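PDB 5V8K: p800 reaction center core protein from Heliobacterium modesticaldum, which forms the core of a homodimeric photosynthetic reaction centre, holding bacteriochlorophylls and carotenoid in the membrane and probably passing electrons to a [4Fe-4S] cluster. Local coordinates for residues 408-422 and 428-440. Numbering follows the deposited sequence.
Sequences WTTKVGMKAKRDGEF and AYGGTCSISLVDQ. With SF4 (iron/sulfur cluster), chain B.
K417 NZ has three partners: it donates to I435 O (2.8 Å) and to F402 O, and it pairs in a salt bridge with E548 of the second subunit. With CG anti to its carbonyl carbon (chi1 -66°) and the chain extended beyond, the lysine meets I435 O from a position tilted out of the carbonyl plane. Cut back to an alanine, this position is likely to leave E548 of the second subunit without its positive mate and I435 O without this donor. I435 wedges between two rings, CD1 meeting W408 CZ3 at 3.6 Å and CG1 meeting F422 CE2 at 3.7 Å. Over one face of the F422 ring lies S436 CB, a CH-pi contact, while S436 OG donates to F422 O (2.9 Å). S436 is also the N-cap of helix 437-447, its OG weakly accepting from D439 N; next to this cap, V438 N bonds G420 O at 2.9 Å. Upstream of the cap, C433 SG binds an iron of the [4Fe-4S] cluster, which C424 also ligates in this PsaA/PsaB-family protein. At the other end of the contact, V412 CB, inside the Schellman motif that G413 closes with its positive phi, sits over the Y429 ring, 3.8 Å from its centroid.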
ATOM      1  N   TRP A 408     -18.848  20.756  12.295  1.00 54.64           N
ATOM      2  CA  TRP A 408     -19.237  20.344  10.951  1.00 57.29           C
ATOM      3  C   TRP A 408     -20.745  20.090  10.854  1.00 55.25           C
ATOM      4  O   TRP A 408     -21.395  20.572   9.919  1.00 56.01           O
ATOM      5  CB  TRP A 408     -18.418  19.113  10.539  1.00 55.59           C
ATOM      6  CG  TRP A 408     -18.638  18.700   9.147  1.00 51.68           C
ATOM      7  CD1 TRP A 408     -17.935  19.104   8.034  1.00 51.15           C
ATOM      8  CD2 TRP A 408     -19.646  17.803   8.688  1.00 51.70           C
ATOM      9  NE1 TRP A 408     -18.459  18.503   6.907  1.00 50.85           N
ATOM     10  CE2 TRP A 408     -19.505  17.700   7.285  1.00 56.27           C
ATOM     11  CE3 TRP A 408     -20.672  17.078   9.328  1.00 54.56           C
ATOM     12  CZ2 TRP A 408     -20.358  16.924   6.512  1.00 53.87           C
ATOM     13  CZ3 TRP A 408     -21.518  16.296   8.557  1.00 53.37           C
ATOM     14  CH2 TRP A 408     -21.365  16.234   7.163  1.00 53.45           C
ATOM     15  N   THR A 409     -21.335  19.375  11.832  1.00 51.53           N
ATOM     16  CA  THR A 409     -22.778  19.106  11.775  1.00 52.70           C
ATOM     17  C   THR A 409     -23.574  20.398  11.877  1.00 54.68           C
ATOM     18  O   THR A 409     -24.634  20.546  11.256  1.00 56.94           O
ATOM     19  CB  THR A 409     -23.235  18.134  12.885  1.00 52.92           C
ATOM     20  OG1 THR A 409     -23.002  18.699  14.189  1.00 53.68           O
ATOM     21  CG2 THR A 409     -22.542  16.791  12.794  1.00 50.95           C
ATOM     22  N   THR A 410     -23.094  21.343  12.670  1.00 59.64           N
ATOM     23  CA  THR A 410     -23.725  22.653  12.703  1.00 60.59           C
ATOM     24  C   THR A 410     -23.531  23.411  11.388  1.00 62.44           C
ATOM     25  O   THR A 410     -24.482  23.993  10.851  1.00 66.73           O
ATOM     26  CB  THR A 410     -23.182  23.436  13.891  1.00 61.36           C
ATOM     27  OG1 THR A 410     -23.657  22.818  15.096  1.00 61.69           O
ATOM     28  CG2 THR A 410     -23.639  24.876  13.866  1.00 63.27           C
ATOM     29  N   LYS A 411     -22.314  23.419  10.849  1.00 63.44           N
ATOM     30  CA  LYS A 411     -22.066  24.071   9.565  1.00 66.53           C
ATOM     31  C   LYS A 411     -23.038  23.604   8.482  1.00 70.90           C
ATOM     32  O   LYS A 411     -23.516  24.413   7.681  1.00 74.26           O
ATOM     33  CB  LYS A 411     -20.632  23.808   9.111  1.00 70.92           C
ATOM     34  CG  LYS A 411     -20.308  24.463   7.789  1.00 76.88           C
ATOM     35  CD  LYS A 411     -18.923  24.092   7.263  1.00 80.54           C
ATOM     36  CE  LYS A 411     -18.649  24.817   5.945  1.00 82.05           C
ATOM     37  NZ  LYS A 411     -19.241  26.202   5.907  1.00 82.37           N
ATOM     38  N   VAL A 412     -23.293  22.292   8.392  1.00 67.47           N
ATOM     39  CA  VAL A 412     -24.138  21.767   7.320  1.00 64.57           C
ATOM     40  C   VAL A 412     -25.607  21.697   7.692  1.00 66.66           C
ATOM     41  O   VAL A 412     -26.399  21.153   6.916  1.00 71.62           O
ATOM     42  CB  VAL A 412     -23.704  20.355   6.865  1.00 61.69           C
ATOM     43  CG1 VAL A 412     -22.231  20.326   6.578  1.00 58.58           C
ATOM     44  CG2 VAL A 412     -24.071  19.282   7.890  1.00 58.82           C
ATOM     45  N   GLY A 413     -26.000  22.185   8.857  1.00 58.68           N
ATOM     46  CA  GLY A 413     -27.409  22.252   9.206  1.00 60.46           C
ATOM     47  C   GLY A 413     -28.018  21.023   9.855  1.00 65.73           C
ATOM     48  O   GLY A 413     -29.249  20.943   9.937  1.00 67.41           O
ATOM     49  N   MET A 414     -27.212  20.078  10.345  1.00 69.59           N
ATOM     50  CA  MET A 414     -27.750  18.908  11.040  1.00 69.29           C
ATOM     51  C   MET A 414     -28.034  19.187  12.514  1.00 71.06           C
ATOM     52  O   MET A 414     -27.330  19.954  13.175  1.00 75.09           O
ATOM     53  CB  MET A 414     -26.777  17.732  11.002  1.00 70.10           C
ATOM     54  CG  MET A 414     -26.521  17.136   9.653  1.00 71.22           C
ATOM     55  SD  MET A 414     -25.186  15.970   9.786  1.00 70.34           S
ATOM     56  CE  MET A 414     -25.868  14.722  10.870  1.00 69.45           C
ATOM     57  N   LYS A 415     -29.027  18.482  13.053  1.00 74.00           N
ATOM     58  CA  LYS A 415     -29.292  18.554  14.485  1.00 78.63           C
ATOM     59  C   LYS A 415     -28.238  17.778  15.280  1.00 78.77           C
ATOM     60  O   LYS A 415     -27.700  18.275  16.278  1.00 80.23           O
ATOM     61  CB  LYS A 415     -30.689  18.017  14.749  1.00 85.21           C
ATOM     62  CG  LYS A 415     -31.230  18.289  16.147  1.00 93.66           C
ATOM     63  CD  LYS A 415     -30.891  17.157  17.128  1.00 96.02           C
ATOM     64  CE  LYS A 415     -32.067  16.867  18.053  1.00 99.70           C
ATOM     65  NZ  LYS A 415     -32.363  17.983  19.005  1.00 99.96           N
ATOM     66  N   ALA A 416     -27.908  16.567  14.835  1.00 58.62           N
ATOM     67  CA  ALA A 416     -26.996  15.693  15.559  1.00 57.94           C
ATOM     68  C   ALA A 416     -26.737  14.448  14.720  1.00 57.42           C
ATOM     69  O   ALA A 416     -27.598  14.010  13.956  1.00 58.63           O
ATOM     70  CB  ALA A 416     -27.586  15.319  16.926  1.00 56.88           C
ATOM     71  N   LYS A 417     -25.540  13.884  14.865  1.00 53.72           N
ATOM     72  CA  LYS A 417     -25.270  12.566  14.300  1.00 50.73           C
ATOM     73  C   LYS A 417     -26.247  11.558  14.918  1.00 51.46           C
ATOM     74  O   LYS A 417     -26.498  11.598  16.114  1.00 52.32           O
ATOM     75  CB  LYS A 417     -23.829  12.195  14.582  1.00 49.10           C
ATOM     76  CG  LYS A 417     -22.844  13.106  13.858  1.00 48.36           C
ATOM     77  CD  LYS A 417     -21.424  12.853  14.277  1.00 47.00           C
ATOM     78  CE  LYS A 417     -20.482  13.905  13.705  1.00 46.57           C
ATOM     79  NZ  LYS A 417     -19.054  13.638  13.985  1.00 45.24           N
ATOM     80  N   ARG A 418     -26.861  10.705  14.102  1.00 58.59           N
ATOM     81  CA  ARG A 418     -27.948   9.860  14.601  1.00 62.62           C
ATOM     82  C   ARG A 418     -27.454   8.843  15.637  1.00 65.15           C
ATOM     83  O   ARG A 418     -28.069   8.682  16.693  1.00 66.22           O
ATOM     84  CB  ARG A 418     -28.637   9.165  13.422  1.00 70.39           C
ATOM     85  CG  ARG A 418     -29.296   7.796  13.732  1.00 78.74           C
ATOM     86  CD  ARG A 418     -29.739   7.041  12.455  1.00 79.53           C
ATOM     87  NE  ARG A 418     -28.685   7.061  11.434  1.00 78.01           N
ATOM     88  CZ  ARG A 418     -28.818   7.546  10.200  1.00 82.15           C
ATOM     89  NH1 ARG A 418     -29.982   8.035   9.789  1.00 87.91           N
ATOM     90  NH2 ARG A 418     -27.791   7.529   9.360  1.00 80.02           N
ATOM     91  N   ASP A 419     -26.347   8.152  15.365  1.00 56.67           N
ATOM     92  CA  ASP A 419     -25.840   7.143  16.286  1.00 49.80           C
ATOM     93  C   ASP A 419     -24.332   7.048  16.132  1.00 48.07           C
ATOM     94  O   ASP A 419     -23.704   7.864  15.454  1.00 47.46           O
ATOM     95  CB  ASP A 419     -26.534   5.802  16.044  1.00 49.91           C
ATOM     96  CG  ASP A 419     -26.330   5.289  14.640  1.00 54.74           C
ATOM     97  OD1 ASP A 419     -25.228   5.454  14.089  1.00 55.69           O
ATOM     98  OD2 ASP A 419     -27.282   4.713  14.080  1.00 59.01           O
ATOM     99  N   GLY A 420     -23.748   6.030  16.759  1.00 46.40           N
ATOM    100  CA  GLY A 420     -22.331   5.821  16.772  1.00 46.80           C
ATOM    101  C   GLY A 420     -21.774   4.926  15.696  1.00 46.84           C
ATOM    102  O   GLY A 420     -20.551   4.734  15.655  1.00 44.00           O
ATOM    103  N   GLU A 421     -22.615   4.386  14.813  1.00 43.96           N
ATOM    104  CA  GLU A 421     -22.173   3.336  13.898  1.00 43.64           C
ATOM    105  C   GLU A 421     -22.464   3.580  12.434  1.00 44.76           C
ATOM    106  O   GLU A 421     -21.907   2.847  11.602  1.00 45.10           O
ATOM    107  CB  GLU A 421     -22.797   1.979  14.275  1.00 47.59           C
ATOM    108  CG  GLU A 421     -24.327   1.970  14.344  1.00 51.88           C
ATOM    109  CD  GLU A 421     -24.917   0.553  14.535  1.00 51.79           C
ATOM    110  OE1 GLU A 421     -24.595  -0.335  13.723  1.00 52.10           O
ATOM    111  OE2 GLU A 421     -25.701   0.329  15.484  1.00 53.48           O
ATOM    112  N   PHE A 422     -23.295   4.569  12.089  1.00 43.56           N
ATOM    113  CA  PHE A 422     -23.629   4.834  10.696  1.00 43.53           C
ATOM    114  C   PHE A 422     -22.364   5.135   9.892  1.00 46.09           C
ATOM    115  O   PHE A 422     -21.411   5.728  10.419  1.00 44.62           O
ATOM    116  CB  PHE A 422     -24.639   5.984  10.582  1.00 44.93           C
ATOM    117  CG  PHE A 422     -24.082   7.364  10.920  1.00 47.60           C
ATOM    118  CD1 PHE A 422     -24.031   7.808  12.236  1.00 45.58           C
ATOM    119  CD2 PHE A 422     -23.630   8.218   9.919  1.00 44.62           C
ATOM    120  CE1 PHE A 422     -23.542   9.039  12.553  1.00 45.76           C
ATOM    121  CE2 PHE A 422     -23.131   9.475  10.235  1.00 44.80           C
ATOM    122  CZ  PHE A 422     -23.073   9.879  11.552  1.00 47.17           C
ATOM    123  N   ALA A 428     -23.968  14.504  -0.288  1.00 45.12           N
ATOM    124  CA  ALA A 428     -24.243  15.908   0.021  1.00 48.55           C
ATOM    125  C   ALA A 428     -22.990  16.586   0.553  1.00 46.96           C
ATOM    126  O   ALA A 428     -22.130  15.960   1.192  1.00 44.27           O
ATOM    127  CB  ALA A 428     -25.353  16.033   1.046  1.00 47.64           C
ATOM    128  N   TYR A 429     -22.860  17.864   0.231  1.00 49.03           N
ATOM    129  CA  TYR A 429     -21.785  18.705   0.750  1.00 53.53           C
ATOM    130  C   TYR A 429     -20.413  18.209   0.333  1.00 51.11           C
ATOM    131  O   TYR A 429     -19.423  18.491   1.003  1.00 48.90           O
ATOM    132  CB  TYR A 429     -21.840  18.823   2.274  1.00 60.42           C
ATOM    133  CG  TYR A 429     -23.161  19.375   2.754  1.00 74.96           C
ATOM    134  CD1 TYR A 429     -23.457  20.721   2.601  1.00 76.15           C
ATOM    135  CD2 TYR A 429     -24.121  18.555   3.343  1.00 77.00           C
ATOM    136  CE1 TYR A 429     -24.659  21.235   3.031  1.00 79.49           C
ATOM    137  CE2 TYR A 429     -25.338  19.071   3.771  1.00 79.92           C
ATOM    138  CZ  TYR A 429     -25.588  20.408   3.617  1.00 82.83           C
ATOM    139  OH  TYR A 429     -26.794  20.954   4.023  1.00 86.00           O
ATOM    140  N   GLY A 430     -20.347  17.485  -0.773  1.00 47.10           N
ATOM    141  CA  GLY A 430     -19.100  16.950  -1.250  1.00 40.22           C
ATOM    142  C   GLY A 430     -18.678  15.627  -0.647  1.00 38.86           C
ATOM    143  O   GLY A 430     -17.549  15.195  -0.911  1.00 37.65           O
ATOM    144  N   GLY A 431     -19.528  14.994   0.181  1.00 42.67           N
ATOM    145  CA  GLY A 431     -19.296  13.655   0.719  1.00 41.58           C
ATOM    146  C   GLY A 431     -19.157  13.625   2.228  1.00 41.46           C
ATOM    147  O   GLY A 431     -18.593  14.547   2.813  1.00 41.60           O
ATOM    148  N   THR A 432     -19.654  12.568   2.879  1.00 40.90           N
ATOM    149  CA  THR A 432     -19.817  12.590   4.330  1.00 41.17           C
ATOM    150  C   THR A 432     -19.328  11.314   5.018  1.00 41.69           C
ATOM    151  O   THR A 432     -19.730  11.041   6.156  1.00 40.87           O
ATOM    152  CB  THR A 432     -21.277  12.806   4.695  1.00 43.21           C
ATOM    153  OG1 THR A 432     -22.069  11.755   4.135  1.00 42.87           O
ATOM    154  CG2 THR A 432     -21.813  14.177   4.156  1.00 43.99           C
ATOM    155  N   CYS A 433     -18.456  10.545   4.388  1.00 40.84           N
ATOM    156  CA  CYS A 433     -18.083   9.271   4.967  1.00 41.99           C
ATOM    157  C   CYS A 433     -17.261   9.422   6.238  1.00 42.17           C
ATOM    158  O   CYS A 433     -16.316  10.211   6.298  1.00 40.11           O
ATOM    159  CB  CYS A 433     -17.269   8.415   3.999  1.00 41.22           C
ATOM    160  SG  CYS A 433     -16.922   8.987   2.349  1.00 42.47           S
ATOM    161  N   SER A 434     -17.595   8.578   7.221  1.00 38.71           N
ATOM    162  CA  SER A 434     -16.784   8.298   8.399  1.00 41.96           C
ATOM    163  C   SER A 434     -16.678   9.461   9.372  1.00 42.96           C
ATOM    164  O   SER A 434     -15.596   9.737   9.892  1.00 40.97           O
ATOM    165  CB  SER A 434     -15.399   7.830   7.995  1.00 36.90           C
ATOM    166  OG  SER A 434     -15.469   6.526   7.486  1.00 38.35           O
ATOM    167  N   ILE A 435     -17.806  10.110   9.649  1.00 42.12           N
ATOM    168  CA  ILE A 435     -17.919  11.027  10.771  1.00 44.19           C
ATOM    169  C   ILE A 435     -18.428  10.383  12.073  1.00 47.43           C
ATOM    170  O   ILE A 435     -18.370  11.031  13.139  1.00 42.12           O
ATOM    171  CB  ILE A 435     -18.827  12.199  10.350  1.00 42.23           C
ATOM    172  CG1 ILE A 435     -20.229  11.715   9.932  1.00 43.04           C
ATOM    173  CG2 ILE A 435     -18.197  12.956   9.195  1.00 41.83           C
ATOM    174  CD1 ILE A 435     -21.228  12.845   9.648  1.00 47.00           C
ATOM    175  N   SER A 436     -18.868   9.122  12.045  1.00 41.15           N
ATOM    176  CA  SER A 436     -19.408   8.514  13.253  1.00 43.29           C
ATOM    177  C   SER A 436     -18.301   8.096  14.231  1.00 43.16           C
ATOM    178  O   SER A 436     -17.109   8.049  13.909  1.00 39.94           O
ATOM    179  CB  SER A 436     -20.252   7.289  12.912  1.00 42.03           C
ATOM    180  OG  SER A 436     -19.411   6.235  12.500  1.00 44.02           O
ATOM    181  N   LEU A 437     -18.749   7.780  15.445  1.00 42.70           N
ATOM    182  CA  LEU A 437     -17.884   7.342  16.533  1.00 42.56           C
ATOM    183  C   LEU A 437     -17.067   6.104  16.146  1.00 46.43           C
ATOM    184  O   LEU A 437     -15.830   6.092  16.291  1.00 41.51           O
ATOM    185  CB  LEU A 437     -18.759   7.105  17.781  1.00 43.57           C
ATOM    186  CG  LEU A 437     -18.275   6.557  19.141  1.00 54.77           C
ATOM    187  CD1 LEU A 437     -18.373   5.123  19.126  1.00 54.68           C
ATOM    188  CD2 LEU A 437     -16.842   6.831  19.466  1.00 53.48           C
ATOM    189  N   VAL A 438     -17.721   5.073  15.590  1.00 39.35           N
ATOM    190  CA  VAL A 438     -16.979   3.844  15.298  1.00 40.10           C
ATOM    191  C   VAL A 438     -15.991   4.075  14.147  1.00 39.89           C
ATOM    192  O   VAL A 438     -14.910   3.472  14.107  1.00 39.68           O
ATOM    193  CB  VAL A 438     -17.937   2.652  15.032  1.00 39.34           C
ATOM    194  CG1 VAL A 438     -18.566   2.695  13.627  1.00 38.53           C
ATOM    195  CG2 VAL A 438     -17.206   1.377  15.240  1.00 39.43           C
ATOM    196  N   ASP A 439     -16.312   4.976  13.221  1.00 40.29           N
ATOM    197  CA  ASP A 439     -15.406   5.198  12.102  1.00 40.67           C
ATOM    198  C   ASP A 439     -14.154   5.961  12.552  1.00 38.43           C
ATOM    199  O   ASP A 439     -13.074   5.756  12.003  1.00 38.03           O
ATOM    200  CB  ASP A 439     -16.157   5.910  10.980  1.00 40.22           C
ATOM    201  CG  ASP A 439     -17.221   5.010  10.308  1.00 42.89           C
ATOM    202  OD1 ASP A 439     -17.136   3.752  10.430  1.00 43.57           O
ATOM    203  OD2 ASP A 439     -18.142   5.552   9.654  1.00 45.14           O
ATOM    204  N   GLN A 440     -14.260   6.757  13.619  1.00 37.19           N
ATOM    205  CA  GLN A 440     -13.075   7.358  14.225  1.00 35.84           C
ATOM    206  C   GLN A 440     -12.288   6.337  15.047  1.00 36.99           C
ATOM    207  O   GLN A 440     -11.065   6.454  15.177  1.00 34.72           O
ATOM    208  CB  GLN A 440     -13.462   8.554  15.095  1.00 36.97           C
ATOM    209  CG  GLN A 440     -14.015   9.743  14.314  1.00 37.55           C
ATOM    210  CD  GLN A 440     -12.977  10.328  13.359  1.00 38.50           C
ATOM    211  OE1 GLN A 440     -11.848  10.653  13.755  1.00 37.78           O
ATOM    212  NE2 GLN A 440     -13.339  10.426  12.092  1.00 36.61           N
TER
HETATM  213 FE1  SF4 B1029     -18.654   7.934   0.976  0.50 42.02          FE
HETATM  214 FE2  SF4 B1029     -21.061   6.780   1.704  0.50 42.97          FE
HETATM  215 FE3  SF4 B1029     -19.528   5.568  -0.206  0.50 43.77          FE
HETATM  216 FE4  SF4 B1029     -20.774   7.984  -0.747  0.50 42.34          FE
HETATM  217  S1  SF4 B1029     -21.813   5.931  -0.240  0.50 38.20           S
HETATM  218  S2  SF4 B1029     -18.608   7.439  -1.239  0.50 38.44           S
HETATM  219  S3  SF4 B1029     -20.660   9.051   1.231  0.50 42.64           S
HETATM  220  S4  SF4 B1029     -18.983   5.863   1.980  0.50 40.30           S
HETATM  221  O   HOH W   1     -21.447   9.133  16.192  1.00 44.78           O
HETATM  222  O   HOH W   2     -19.321   2.092  10.219  1.00 43.33           O